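Alkylhalidase CmlS (Streptomyces venezuelae, PDB 3I3L) is a flavin-dependent halogenase of chloramphenicol biosynthesis that holds its FAD cofactor through a covalent bond to the protein. Local coordinates at residues A34-A38 / A331-V336; S65-T70 / F324-H329; N87-K91 / H121-V125. All coordinates share one frame; numbering follows the deposited sequence.

Contact 1 (A34-A38 / A331-V336). With FAD (flavin-adenine dinucleotide), chain B.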
loop_
_atom_site.group_PDB
_atom_site.type_symbol
_atom_site.label_atom_id
_atom_site.label_comp_id
_atom_site.label_asym_id
_atom_site.label_seq_id
_atom_site.Cartn_x
_atom_site.Cartn_y
_atom_site.Cartn_z
ATOM N N ALA A 34 12.825 2.026 2.242
ATOM C CA ALA A 34 13.034 1.788 0.784
ATOM C C ALA A 34 14.501 1.489 0.504
ATOM O O ALA A 34 14.814 0.521 -0.206
ATOM C CB ALA A 34 12.544 2.918 -0.116
ATOM N N GLY A 35 15.399 2.314 1.046
ATOM C CA GLY A 35 16.846 2.108 0.815
ATOM C C GLY A 35 17.421 0.789 1.343
ATOM O O GLY A 35 18.101 0.055 0.630
ATOM N N SER A 36 17.148 0.484 2.606
ATOM C CA SER A 36 17.632 -0.739 3.224
ATOM C C SER A 36 17.129 -1.997 2.540
ATOM O O SER A 36 17.895 -2.920 2.301
ATOM C CB SER A 36 17.148 -0.785 4.684
ATOM O OG SER A 36 18.002 0.084 5.395
ATOM N N VAL A 37 15.817 -2.062 2.301
ATOM C CA VAL A 37 15.236 -3.214 1.636
ATOM C C VAL A 37 15.763 -3.331 0.252
ATOM O O VAL A 37 15.977 -4.459 -0.212
ATOM C CB VAL A 37 13.661 -3.175 1.625
ATOM C CG1 VAL A 37 13.079 -4.320 0.831
ATOM C CG2 VAL A 37 13.163 -3.214 3.035
ATOM N N ALA A 38 15.897 -2.199 -0.452
ATOM C CA ALA A 38 16.469 -2.269 -1.826
ATOM C C ALA A 38 17.924 -2.865 -1.784
ATOM O O ALA A 38 18.261 -3.734 -2.569
ATOM C CB ALA A 38 16.520 -0.943 -2.446
ATOM N N ALA A 331 6.978 1.354 0.164
ATOM C CA ALA A 331 8.441 1.544 0.091
ATOM C C ALA A 331 9.150 0.160 -0.042
ATOM O O ALA A 331 10.076 0.012 -0.815
ATOM C CB ALA A 331 8.974 2.264 1.349
ATOM N N SER A 332 8.689 -0.832 0.720
ATOM C CA SER A 332 9.336 -2.170 0.769
ATOM C C SER A 332 9.096 -2.906 -0.499
ATOM O O SER A 332 10.019 -3.502 -1.074
ATOM C CB SER A 332 8.758 -2.974 1.934
ATOM O OG SER A 332 9.154 -2.332 3.149
ATOM N N GLN A 333 7.868 -2.890 -0.955
ATOM C CA GLN A 333 7.487 -3.618 -2.156
ATOM C C GLN A 333 8.148 -3.064 -3.371
ATOM O O GLN A 333 8.608 -3.825 -4.223
ATOM C CB GLN A 333 5.972 -3.604 -2.293
ATOM C CG GLN A 333 5.376 -3.843 -3.682
ATOM C CD GLN A 333 3.829 -3.564 -3.719
ATOM O OE1 GLN A 333 3.105 -3.980 -2.768
ATOM N NE2 GLN A 333 3.315 -2.875 -4.823
ATOM N N SER A 334 8.209 -1.739 -3.491
ATOM C CA SER A 334 8.798 -1.145 -4.685
ATOM C C SER A 334 10.302 -1.368 -4.623
ATOM O O SER A 334 10.943 -1.504 -5.646
ATOM C CB SER A 334 8.453 0.365 -4.829
ATOM O OG SER A 334 9.054 1.209 -3.824
ATOM N N ALA A 335 10.863 -1.373 -3.410
ATOM C CA ALA A 335 12.313 -1.564 -3.237
ATOM C C ALA A 335 12.691 -2.946 -3.722
ATOM O O ALA A 335 13.638 -3.096 -4.502
ATOM C CB ALA A 335 12.724 -1.380 -1.718
ATOM N N VAL A 336 11.903 -3.952 -3.331
ATOM C CA VAL A 336 12.108 -5.321 -3.807
ATOM C C VAL A 336 11.940 -5.386 -5.297
ATOM O O VAL A 336 12.741 -6.072 -5.983
ATOM C CB VAL A 336 11.136 -6.314 -3.126
ATOM C CG1 VAL A 336 11.025 -7.605 -3.930
ATOM C CG2 VAL A 336 11.612 -6.626 -1.672
HETATM P PA FAD B . 11.881 7.775 4.353
HETATM O O1A FAD B . 11.606 9.261 4.370
HETATM O O2A FAD B . 11.359 6.988 5.504
HETATM O O5B FAD B . 13.497 7.568 4.240
HETATM C C5B FAD B . 14.255 8.339 3.330
HETATM C C4B FAD B . 15.684 8.603 3.856
HETATM O O4B FAD B . 16.406 9.303 2.816
HETATM C C3B FAD B . 15.710 9.493 5.075
HETATM O O3B FAD B . 16.315 8.819 6.137
HETATM C C2B FAD B . 16.553 10.708 4.660
HETATM O O2B FAD B . 17.466 11.054 5.654
HETATM C C1B FAD B . 17.280 10.234 3.411
HETATM N N9A FAD B . 17.619 11.223 2.404
HETATM C C8A FAD B . 16.816 12.201 1.897
HETATM N N7A FAD B . 17.506 12.880 0.955
HETATM C C5A FAD B . 18.773 12.406 0.909
HETATM C C6A FAD B . 19.871 12.757 0.144
HETATM N N6A FAD B . 19.797 13.726 -0.749
HETATM N N1A FAD B . 21.020 12.030 0.302
HETATM C C2A FAD B . 21.113 11.008 1.214
HETATM N N3A FAD B . 20.019 10.669 1.949
HETATM C C4A FAD B . 18.862 11.353 1.802
HETATM N N1 FAD B . 3.559 4.712 6.746
HETATM C C2 FAD B . 3.172 3.500 7.292
HETATM O O2 FAD B . 3.551 2.480 6.732
HETATM N N3 FAD B . 2.375 3.439 8.403
HETATM C C4 FAD B . 1.937 4.585 9.013
HETATM O O4 FAD B . 1.216 4.498 10.058
HETATM C C4X FAD B . 2.293 5.814 8.453
HETATM N N5 FAD B . 1.887 6.978 9.046
HETATM C C5X FAD B . 2.331 8.181 8.548
HETATM C C6 FAD B . 1.911 9.380 9.142
HETATM C C7 FAD B . 2.293 10.580 8.592
HETATM C C7M FAD B . 1.875 11.889 9.218
HETATM C C8 FAD B . 3.138 10.567 7.486
HETATM C C8M FAD B . 3.656 11.830 6.923
HETATM C C9 FAD B . 3.531 9.382 6.855
HETATM C C9A FAD B . 3.110 8.189 7.423
HETATM N N10 FAD B . 3.551 7.038 6.835
HETATM C C10 FAD B . 3.114 5.858 7.305
HETATM C "C1'" FAD B . 4.284 7.196 5.546
HETATM C "C2'" FAD B . 5.640 6.538 5.639
HETATM O "O2'" FAD B . 6.258 7.002 6.771
HETATM C "C3'" FAD B . 6.524 6.703 4.432
HETATM O "O3'" FAD B . 5.880 6.152 3.304
HETATM C "C4'" FAD B . 7.877 5.939 4.626
HETATM O "O4'" FAD B . 8.671 6.533 5.615
HETATM C "C5'" FAD B . 8.679 5.987 3.332
HETATM O "O5'" FAD B . 9.858 5.248 3.462
HETATM P P FAD B . 11.052 5.704 2.533
HETATM O O1P FAD B . 10.542 5.914 1.125
HETATM O O2P FAD B . 12.244 4.779 2.748
HETATM O O3P FAD B . 11.386 7.227 2.965
#
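Ala34, Val37 and Ala38 pack against Ala331, Ser332, Ala335 and Val336 where helix 33-44 of the Rossmann-type dinucleotide-binding motif meets helix 327-347. The pair is a worked example of how small side chains bring two helices together beside a cofactor: the axes of the two segments approach to 8.0 Å and run at 38° to each other. The tightest fit belongs to the methyl of Ala335, which points at the opposing helix and rests on its backbone, CB being 3.2 Å from the carbonyl O of Ala34 and 3.5 Å from the amide N of Ala38. Within their own helix this carbonyl and this amide are hydrogen-bonded to each other, and the methyl covers that bond. A methyl pair, Ala34 CB against Ala331 CB, closes the contact at the cofactor end. At the other edge Val37 does the work. Its chi1 of 175° places CG1 anti to its own backbone N and against the neighbouring helix, where it lies 3.7 Å from Val336 CG2 and equally near the carbonyl O of Ser332; the two valines meet at a slant. The other branch, CG2, comes beside Ser332 OG without any polar link, since that hydroxyl bonds to the carbonyl of Val328 one turn earlier in its own helix. No hydrogen bond passes between the segments. The polar business lies at the FAD, whose diphosphate faces the start of helix 33-44, a placing in which the helix dipole probably eases the negative charge. Ala331 CB touches the linking oxygen O5' at 3.8 Å, while Ala34 N donates a 2.9 Å hydrogen bond to phosphate oxygen O2P.

Contact 2 (S65-T70 / F324-H329). With FAD (flavin-adenine dinucleotide), chain B.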
loop_
_atom_site.group_PDB
_atom_site.type_symbol
_atom_site.label_atom_id
_atom_site.label_comp_id
_atom_site.label_asym_id
_atom_site.label_seq_id
_atom_site.Cartn_x
_atom_site.Cartn_y
_atom_site.Cartn_z
ATOM N N SER A 65 2.983 2.462 11.792
ATOM C CA SER A 65 2.117 1.277 11.818
ATOM C C SER A 65 2.325 0.497 10.534
ATOM O O SER A 65 2.096 1.019 9.402
ATOM C CB SER A 65 0.642 1.677 12.005
ATOM O OG SER A 65 -0.232 0.574 12.001
ATOM N N LEU A 66 2.780 -0.750 10.707
ATOM C CA LEU A 66 3.185 -1.595 9.579
ATOM C C LEU A 66 2.170 -2.644 9.149
ATOM O O LEU A 66 1.101 -2.811 9.790
ATOM C CB LEU A 66 4.520 -2.235 9.916
ATOM C CG LEU A 66 5.624 -1.248 10.382
ATOM C CD1 LEU A 66 6.970 -1.953 10.492
ATOM C CD2 LEU A 66 5.695 -0.076 9.375
ATOM N N LEU A 67 2.492 -3.380 8.079
ATOM C CA LEU A 67 1.514 -4.332 7.500
ATOM C C LEU A 67 2.137 -5.724 7.347
ATOM O O LEU A 67 3.380 -5.877 7.268
ATOM C CB LEU A 67 0.981 -3.803 6.149
ATOM C CG LEU A 67 0.073 -2.545 6.192
ATOM C CD1 LEU A 67 -0.258 -2.036 4.712
ATOM C CD2 LEU A 67 -1.262 -2.788 6.993
ATOM N N PRO A 68 1.299 -6.740 7.330
ATOM C CA PRO A 68 1.761 -8.141 7.179
ATOM C C PRO A 68 2.641 -8.342 5.967
ATOM O O PRO A 68 3.598 -9.137 6.024
ATOM C CB PRO A 68 0.445 -8.930 6.994
ATOM C CG PRO A 68 -0.540 -8.149 7.801
ATOM C CD PRO A 68 -0.140 -6.669 7.593
ATOM N N GLY A 69 2.314 -7.643 4.872
ATOM C CA GLY A 69 3.050 -7.806 3.606
ATOM C C GLY A 69 4.520 -7.431 3.748
ATOM O O GLY A 69 5.389 -8.013 3.099
ATOM N N THR A 70 4.798 -6.449 4.591
ATOM C CA THR A 70 6.168 -6.014 4.832
ATOM C C THR A 70 6.928 -6.984 5.745
ATOM O O THR A 70 8.135 -7.191 5.533
ATOM C CB THR A 70 6.193 -4.609 5.488
ATOM O OG1 THR A 70 5.710 -3.639 4.548
ATOM C CG2 THR A 70 7.596 -4.224 5.984
ATOM N N PHE A 324 -4.697 4.125 5.526
ATOM C CA PHE A 324 -4.502 2.668 5.580
ATOM C C PHE A 324 -3.059 2.233 5.801
ATOM O O PHE A 324 -2.710 1.104 5.555
ATOM C CB PHE A 324 -5.119 2.004 4.351
ATOM C CG PHE A 324 -6.618 2.278 4.230
ATOM C CD1 PHE A 324 -7.530 1.633 5.065
ATOM C CD2 PHE A 324 -7.096 3.223 3.323
ATOM C CE1 PHE A 324 -8.936 1.888 4.986
ATOM C CE2 PHE A 324 -8.472 3.477 3.205
ATOM C CZ PHE A 324 -9.393 2.833 4.060
ATOM N N SER A 325 -2.214 3.126 6.289
ATOM C CA SER A 325 -0.847 2.721 6.692
ATOM C C SER A 325 -0.095 1.931 5.610
ATOM O O SER A 325 0.484 0.905 5.896
ATOM C CB SER A 325 -0.954 1.842 7.975
ATOM O OG SER A 325 -1.424 2.604 9.083
ATOM N N GLN A 326 -0.156 2.382 4.363
ATOM C CA GLN A 326 0.422 1.709 3.251
ATOM C C GLN A 326 1.880 2.142 2.961
ATOM O O GLN A 326 2.544 1.605 2.046
ATOM C CB GLN A 326 -0.406 1.999 1.991
ATOM C CG GLN A 326 -1.860 1.534 2.072
ATOM C CD GLN A 326 -2.070 0.106 1.548
ATOM O OE1 GLN A 326 -2.419 -0.796 2.327
ATOM N NE2 GLN A 326 -1.871 -0.099 0.242
ATOM N N GLY A 327 2.345 3.165 3.655
ATOM C CA GLY A 327 3.540 3.888 3.161
ATOM C C GLY A 327 4.792 2.990 3.186
ATOM O O GLY A 327 5.484 2.910 2.201
ATOM N N VAL A 328 5.106 2.416 4.348
ATOM C CA VAL A 328 6.269 1.547 4.499
ATOM C C VAL A 328 6.129 0.291 3.660
ATOM O O VAL A 328 7.089 -0.211 3.090
ATOM C CB VAL A 328 6.550 1.199 5.981
ATOM C CG1 VAL A 328 7.750 0.155 6.087
ATOM C CG2 VAL A 328 6.870 2.468 6.745
ATOM N N HIS A 329 4.916 -0.208 3.558
ATOM C CA HIS A 329 4.667 -1.330 2.674
ATOM C C HIS A 329 5.008 -1.029 1.209
ATOM O O HIS A 329 5.667 -1.822 0.511
ATOM C CB HIS A 329 3.209 -1.824 2.753
ATOM C CG HIS A 329 2.940 -2.922 1.780
ATOM N ND1 HIS A 329 3.536 -4.166 1.894
ATOM C CD2 HIS A 329 2.192 -2.956 0.644
ATOM C CE1 HIS A 329 3.163 -4.914 0.870
ATOM N NE2 HIS A 329 2.338 -4.209 0.110
HETATM P PA FAD B . 11.881 7.775 4.353
HETATM O O1A FAD B . 11.606 9.261 4.370
HETATM O O2A FAD B . 11.359 6.988 5.504
HETATM O O5B FAD B . 13.497 7.568 4.240
HETATM C C5B FAD B . 14.255 8.339 3.330
HETATM C C4B FAD B . 15.684 8.603 3.856
HETATM O O4B FAD B . 16.406 9.303 2.816
HETATM C C3B FAD B . 15.710 9.493 5.075
HETATM O O3B FAD B . 16.315 8.819 6.137
HETATM C C2B FAD B . 16.553 10.708 4.660
HETATM O O2B FAD B . 17.466 11.054 5.654
HETATM C C1B FAD B . 17.280 10.234 3.411
HETATM N N9A FAD B . 17.619 11.223 2.404
HETATM C C8A FAD B . 16.816 12.201 1.897
HETATM N N7A FAD B . 17.506 12.880 0.955
HETATM C C5A FAD B . 18.773 12.406 0.909
HETATM C C6A FAD B . 19.871 12.757 0.144
HETATM N N6A FAD B . 19.797 13.726 -0.749
HETATM N N1A FAD B . 21.020 12.030 0.302
HETATM C C2A FAD B . 21.113 11.008 1.214
HETATM N N3A FAD B . 20.019 10.669 1.949
HETATM C C4A FAD B . 18.862 11.353 1.802
HETATM N N1 FAD B . 3.559 4.712 6.746
HETATM C C2 FAD B . 3.172 3.500 7.292
HETATM O O2 FAD B . 3.551 2.480 6.732
HETATM N N3 FAD B . 2.375 3.439 8.403
HETATM C C4 FAD B . 1.937 4.585 9.013
HETATM O O4 FAD B . 1.216 4.498 10.058
HETATM C C4X FAD B . 2.293 5.814 8.453
HETATM N N5 FAD B . 1.887 6.978 9.046
HETATM C C5X FAD B . 2.331 8.181 8.548
HETATM C C6 FAD B . 1.911 9.380 9.142
HETATM C C7 FAD B . 2.293 10.580 8.592
HETATM C C7M FAD B . 1.875 11.889 9.218
HETATM C C8 FAD B . 3.138 10.567 7.486
HETATM C C8M FAD B . 3.656 11.830 6.923
HETATM C C9 FAD B . 3.531 9.382 6.855
HETATM C C9A FAD B . 3.110 8.189 7.423
HETATM N N10 FAD B . 3.551 7.038 6.835
HETATM C C10 FAD B . 3.114 5.858 7.305
HETATM C "C1'" FAD B . 4.284 7.196 5.546
HETATM C "C2'" FAD B . 5.640 6.538 5.639
HETATM O "O2'" FAD B . 6.258 7.002 6.771
HETATM C "C3'" FAD B . 6.524 6.703 4.432
HETATM O "O3'" FAD B . 5.880 6.152 3.304
HETATM C "C4'" FAD B . 7.877 5.939 4.626
HETATM O "O4'" FAD B . 8.671 6.533 5.615
HETATM C "C5'" FAD B . 8.679 5.987 3.332
HETATM O "O5'" FAD B . 9.858 5.248 3.462
HETATM P P FAD B . 11.052 5.704 2.533
HETATM O O1P FAD B . 10.542 5.914 1.125
HETATM O O2P FAD B . 12.244 4.779 2.748
HETATM O O3P FAD B . 11.386 7.227 2.965
#
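Thr70 turns OG1 anti to its carbonyl carbon (chi1 -67°) and His329 swings its ring out opposite its own backbone N (chi1 176°), which brings the hydroxyl to the imidazole edge, in the ring plane, 3.5 Å from ND1. The bond is weak and either partner could donate. It joins the first turns of helices 68-76 and 327-347 in the FAD-binding domain, and at the other end of the contact Ser65, Ser325 and Val328 meet the pyrimidine ring of the isoalloxazine. Gly69 completes the fit: its backbone lies at the edge of the His329 ring, and a side chain at this glycine would run into CE1. Leu67, at the N-cap position of helix 68-76, reaches across with one branch; CD1 comes to 3.3 Å from the carbonyl O of Ser325 and also meets OE1 of Gln326, whose bent chain brings its amide round. Leu66 lays CD2 obliquely against Val328, 3.7 Å from CB. Recognition of the flavin is mostly a matter of backbone. The carbonyl O of Ser65 accepts from FAD N3 at 2.6 Å, and Ser65 N donates to O4, an oxygen that also takes a weak bond from Ser325 OG. The hydroxyl of Ser65 itself turns elsewhere, to Lys91. Ser325 has left-handed backbone torsions and directs its CB toward Ser65, 3.5 Å from that residue's carbonyl O. Just beyond, Gly327 passes so close to the ribityl chain that a CB would clash with O3'. The N-terminal end of helix 327-347, directed at the pyrimidine, would probably stabilise negative charge there, as in related flavoproteins, and its most direct touch is Val328 N on FAD O2, 2.8 Å long and nearly straight at 166°.

Contact 3 (N87-K91 / H121-V125)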
loop_
_atom_site.group_PDB
_atom_site.type_symbol
_atom_site.label_atom_id
_atom_site.label_comp_id
_atom_site.label_asym_id
_atom_site.label_seq_id
_atom_site.Cartn_x
_atom_site.Cartn_y
_atom_site.Cartn_z
ATOM N N ASN A 87 10.708 -7.313 20.158
ATOM C CA ASN A 87 9.443 -7.261 20.898
ATOM C C ASN A 87 8.528 -6.090 20.533
ATOM O O ASN A 87 8.056 -5.368 21.413
ATOM C CB ASN A 87 9.735 -7.260 22.411
ATOM C CG ASN A 87 10.171 -8.630 22.905
ATOM O OD1 ASN A 87 11.271 -8.771 23.434
ATOM N ND2 ASN A 87 9.332 -9.663 22.668
ATOM N N TYR A 88 8.288 -5.899 19.228
ATOM C CA TYR A 88 7.498 -4.770 18.751
ATOM C C TYR A 88 6.084 -5.016 19.214
ATOM O O TYR A 88 5.662 -6.167 19.253
ATOM C CB TYR A 88 7.544 -4.717 17.224
ATOM C CG TYR A 88 8.877 -4.258 16.643
ATOM C CD1 TYR A 88 9.494 -3.113 17.074
ATOM C CD2 TYR A 88 9.476 -4.972 15.646
ATOM C CE1 TYR A 88 10.645 -2.704 16.562
ATOM C CE2 TYR A 88 10.663 -4.558 15.088
ATOM C CZ TYR A 88 11.245 -3.433 15.551
ATOM O OH TYR A 88 12.433 -3.017 15.024
ATOM N N VAL A 89 5.338 -3.964 19.547
ATOM C CA VAL A 89 3.918 -4.163 19.857
ATOM C C VAL A 89 3.232 -4.855 18.658
ATOM O O VAL A 89 3.436 -4.423 17.504
ATOM C CB VAL A 89 3.226 -2.814 20.158
ATOM C CG1 VAL A 89 1.666 -2.984 20.349
ATOM C CG2 VAL A 89 3.833 -2.184 21.389
ATOM N N LYS A 90 2.444 -5.910 18.910
ATOM C CA LYS A 90 1.758 -6.627 17.819
ATOM C C LYS A 90 0.438 -5.971 17.410
ATOM O O LYS A 90 -0.366 -5.567 18.257
ATOM C CB LYS A 90 1.558 -8.122 18.100
ATOM C CG LYS A 90 2.911 -8.861 18.180
ATOM C CD LYS A 90 2.983 -10.143 17.330
ATOM C CE LYS A 90 4.326 -10.215 16.461
ATOM N NZ LYS A 90 5.579 -9.931 17.253
ATOM N N LYS A 91 0.228 -5.876 16.101
ATOM C CA LYS A 91 -0.997 -5.238 15.578
ATOM C C LYS A 91 -1.870 -6.258 14.893
ATOM O O LYS A 91 -1.457 -6.811 13.894
ATOM C CB LYS A 91 -0.648 -4.093 14.581
ATOM C CG LYS A 91 -1.815 -3.761 13.642
ATOM C CD LYS A 91 -1.695 -2.417 13.083
ATOM C CE LYS A 91 -1.068 -2.431 11.788
ATOM N NZ LYS A 91 -1.790 -1.425 10.815
ATOM N N HIS A 121 -0.570 -10.865 11.183
ATOM C CA HIS A 121 -0.482 -9.675 11.980
ATOM C C HIS A 121 0.705 -8.817 11.467
ATOM O O HIS A 121 1.441 -9.225 10.539
ATOM C CB HIS A 121 -0.246 -10.068 13.421
ATOM C CG HIS A 121 1.102 -10.666 13.626
ATOM N ND1 HIS A 121 1.373 -11.995 13.356
ATOM C CD2 HIS A 121 2.281 -10.100 13.974
ATOM C CE1 HIS A 121 2.658 -12.233 13.561
ATOM N NE2 HIS A 121 3.229 -11.101 13.943
ATOM N N ALA A 122 0.839 -7.601 12.004
ATOM C CA ALA A 122 2.053 -6.860 11.796
ATOM C C ALA A 122 2.393 -6.249 13.113
ATOM O O ALA A 122 2.004 -6.790 14.166
ATOM C CB ALA A 122 1.941 -5.783 10.650
ATOM N N VAL A 123 3.108 -5.128 13.097
ATOM C CA VAL A 123 3.564 -4.564 14.361
ATOM C C VAL A 123 3.542 -3.068 14.265
ATOM O O VAL A 123 3.364 -2.499 13.166
ATOM C CB VAL A 123 5.022 -4.981 14.620
ATOM C CG1 VAL A 123 5.114 -6.491 14.896
ATOM C CG2 VAL A 123 5.907 -4.586 13.378
ATOM N N GLN A 124 3.732 -2.432 15.403
ATOM C CA GLN A 124 3.871 -0.997 15.478
ATOM C C GLN A 124 5.327 -0.746 15.926
ATOM O O GLN A 124 5.848 -1.526 16.712
ATOM C CB GLN A 124 2.905 -0.429 16.523
ATOM C CG GLN A 124 1.520 -1.133 16.596
ATOM C CD GLN A 124 0.597 -0.636 15.503
ATOM O OE1 GLN A 124 -0.625 -0.750 15.604
ATOM N NE2 GLN A 124 1.164 -0.028 14.476
ATOM N N VAL A 125 5.988 0.299 15.394
ATOM C CA VAL A 125 7.381 0.525 15.725
ATOM C C VAL A 125 7.699 1.974 16.003
ATOM O O VAL A 125 6.991 2.888 15.585
ATOM C CB VAL A 125 8.372 0.006 14.623
ATOM C CG1 VAL A 125 8.022 -1.473 14.216
ATOM C CG2 VAL A 125 8.291 0.915 13.380
HETATM O O HOH W 1 6.863 -1.162 19.323
#
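Strands 89-91 and 122-124 run antiparallel but strongly twisted, their directions 131° apart, with Lys91 and Ala122 exchanging two backbone hydrogen bonds and Gln124 N donating to Val89 O at 2.9 Å. The same Val89 oxygen also receives a CA-H...O contact from Val123, at 3.1 Å. A water bridges the strands near Tyr88, accepting from Val89 N and donating to Gln124 O. Beside this ladder the side chains of Tyr88, Val123 and Val125 pack together. Val125 sets CG1 anti to its carbonyl carbon (chi1 -50°), which places the methyl over the middle of the Tyr88 ring, 3.6 Å from the centroid and 12° off the normal, a clear CH-pi contact. Tyr88 CB meanwhile sits 3.6 Å from Val123 CB, and Phe130 of helix 127-140 touches both Tyr88 and Val125. With only a methyl in place of the Tyr88 ring, as an alanine here would give, Val125 CG1 is likely to lose the face it packs on, opening a gap beside Phe130. Lys90 and Val123, a non-hydrogen-bonded pair, extend side by side from one face of the sheet. On the other face Lys91 crosses Gln124 at about a right angle, and its NZ goes on to a hydrogen bond with Ser65 OG. The contact thus divides its chemistry: apolar and aromatic side chains at the Tyr88 end, and at the other the buried Lys91, in the flavin's second shell on the hydroxyl of a residue whose backbone bonds the ring, where it may help fix that residue's position.

In the fold
Contacts 1 and 2 lie in the buried interior and use successive parts of helix 327-347, meeting where Ser332 OG packs on Thr70 CG2; both touch the FAD, contact 1 at the phosphates and contact 2 at the flavin ring. Contact 3 is only partly buried and belongs to the larger sheet, yet it adjoins contact 2 through Leu66 N and Val123 O, a probable hydrogen bond, and through Lys91 at Ser65. Along the chain the three are nested, contact 3 innermost. Their chemistry follows their place: small methyls between helices in contact 1, mixed polar and apolar fitting in contact 2, and backbone ladder with aromatic packing in contact 3.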